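Endonuclease V (Streptomyces avermitilis, PDB 3GOC) probably repairs deaminated DNA, nicking double strands at the second phosphodiester bond 3' to a deoxyinosine with the help of magnesium. Local coordinates at residues Arg215-Ser218 against Leu219-Ala223. Numbering follows the deposited sequence.
With MG (magnesium ion), chain C.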
loop_
_atom_site.group_PDB
_atom_site.type_symbol
_atom_site.label_atom_id
_atom_site.label_comp_id
_atom_site.label_asym_id
_atom_site.label_seq_id
_atom_site.Cartn_x
_atom_site.Cartn_y
_atom_site.Cartn_z
ATOM N N ARG A 215 -17.330 -1.881 -0.053
ATOM C CA ARG A 215 -18.244 -0.911 -0.660
ATOM C C ARG A 215 -19.064 -1.500 -1.808
ATOM O O ARG A 215 -20.281 -1.348 -1.856
ATOM C CB ARG A 215 -17.463 0.282 -1.214
ATOM C CG ARG A 215 -16.620 1.042 -0.220
ATOM C CD ARG A 215 -17.460 1.978 0.588
ATOM N NE ARG A 215 -16.632 2.874 1.391
ATOM C CZ ARG A 215 -17.130 3.715 2.289
ATOM N NH1 ARG A 215 -18.439 3.766 2.482
ATOM N NH2 ARG A 215 -16.324 4.488 2.995
ATOM N N ALA A 216 -18.387 -2.163 -2.741
ATOM C CA ALA A 216 -19.071 -2.733 -3.890
ATOM C C ALA A 216 -20.033 -3.837 -3.475
ATOM O O ALA A 216 -21.124 -3.958 -4.034
ATOM C CB ALA A 216 -18.058 -3.256 -4.896
ATOM N N ASP A 217 -19.636 -4.640 -2.493
ATOM C CA ASP A 217 -20.501 -5.716 -2.024
ATOM C C ASP A 217 -21.790 -5.143 -1.448
ATOM O O ASP A 217 -22.891 -5.596 -1.776
ATOM C CB ASP A 217 -19.796 -6.553 -0.952
ATOM C CG ASP A 217 -20.720 -7.573 -0.317
ATOM O OD1 ASP A 217 -21.065 -8.562 -0.990
ATOM O OD2 ASP A 217 -21.120 -7.377 0.852
ATOM N N SER A 218 -21.653 -4.137 -0.588
ATOM C CA SER A 218 -22.823 -3.530 0.032
ATOM C C SER A 218 -23.741 -2.935 -1.022
ATOM O O SER A 218 -24.961 -3.107 -0.969
ATOM C CB SER A 218 -22.401 -2.437 1.017
ATOM O OG SER A 218 -21.759 -2.998 2.155
ATOM N N LEU A 219 -23.153 -2.251 -2.000
ATOM C CA LEU A 219 -23.953 -1.613 -3.038
ATOM C C LEU A 219 -24.680 -2.570 -3.980
ATOM O O LEU A 219 -25.859 -2.361 -4.278
ATOM C CB LEU A 219 -23.094 -0.627 -3.840
ATOM C CG LEU A 219 -23.818 0.127 -4.965
ATOM C CD1 LEU A 219 -25.032 0.888 -4.426
ATOM C CD2 LEU A 219 -22.842 1.092 -5.620
ATOM N N CYS A 220 -24.017 -3.613 -4.464
ATOM C CA CYS A 220 -24.740 -4.513 -5.353
ATOM C C CYS A 220 -25.854 -5.255 -4.622
ATOM O O CYS A 220 -26.891 -5.559 -5.212
ATOM C CB CYS A 220 -23.802 -5.509 -6.055
ATOM S SG CYS A 220 -22.893 -6.704 -5.042
ATOM N N ARG A 221 -25.644 -5.555 -3.346
ATOM C CA ARG A 221 -26.675 -6.244 -2.580
ATOM C C ARG A 221 -27.888 -5.325 -2.414
ATOM O O ARG A 221 -29.033 -5.774 -2.523
ATOM C CB ARG A 221 -26.131 -6.665 -1.214
ATOM C CG ARG A 221 -25.162 -7.847 -1.273
ATOM C CD ARG A 221 -24.470 -8.058 0.068
ATOM N NE ARG A 221 -23.689 -9.290 0.119
ATOM C CZ ARG A 221 -24.214 -10.505 0.241
ATOM N NH1 ARG A 221 -23.424 -11.571 0.281
ATOM N NH2 ARG A 221 -25.528 -10.658 0.331
ATOM N N ARG A 222 -27.647 -4.040 -2.163
ATOM C CA ARG A 222 -28.753 -3.096 -2.010
ATOM C C ARG A 222 -29.496 -2.932 -3.336
ATOM O O ARG A 222 -30.726 -2.922 -3.369
ATOM C CB ARG A 222 -28.252 -1.725 -1.543
ATOM C CG ARG A 222 -29.393 -0.750 -1.256
ATOM C CD ARG A 222 -28.889 0.618 -0.839
ATOM N NE ARG A 222 -28.311 1.355 -1.954
ATOM C CZ ARG A 222 -27.717 2.536 -1.836
ATOM N NH1 ARG A 222 -27.620 3.110 -0.646
ATOM N NH2 ARG A 222 -27.233 3.150 -2.907
ATOM N N ALA A 223 -28.743 -2.801 -4.424
ATOM C CA ALA A 223 -29.337 -2.628 -5.745
ATOM C C ALA A 223 -30.138 -3.860 -6.160
ATOM O O ALA A 223 -31.146 -3.742 -6.858
ATOM C CB ALA A 223 -28.251 -2.327 -6.774
HETATM MG MG MG C . -20.259 -9.854 -2.592
HETATM O O HOH W 1 -20.172 -11.024 1.311
HETATM O O HOH W 2 -20.802 -11.665 -1.246
HETATM O O HOH W 3 -22.421 -9.896 -3.388
HETATM O O HOH W 4 -18.163 -9.626 -1.564
#
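Asp217 OD1 is held by two groups at once. Asp217 OD1 binds the magnesium ion at 2.2 Å. Asp217 OD1 also accepts a hydrogen bond from Arg221 NE at 2.9 Å. The arginine approaches on the syn side of this oxygen, 26° out of the carboxylate plane. The bond is somewhat bent, and the two flat groups are steeply turned, their planes 69° apart. Asp217 OD2 lies 3.3 Å from the same Arg221 NE, within one salt bridge. Arg221 gets there with an extended chain from CG to NE, and its CG passes 3.2 Å from Asp217 O. A second link runs through solvent: Arg221 NH1 donates at 3.0 Å to water 2, itself a magnesium ligand. The arginine thus touches both the first-shell carboxylate and a first-shell water, and probably steadies their positions. Along the helix the backbone keeps its usual i to i+4 bonds, with Cys220 N donating to Ala216 O at 2.9 Å. On the inner side of the helix, Leu219 and Cys220 pack on strand 55-64, and Cys220 also meets Asp46 on strand 41-49. Asp46 shares the magnesium with Asp217. This is an i to i+4 salt bridge on helix 211-228, at the acidic metal site of an RNase H-like nuclease fold.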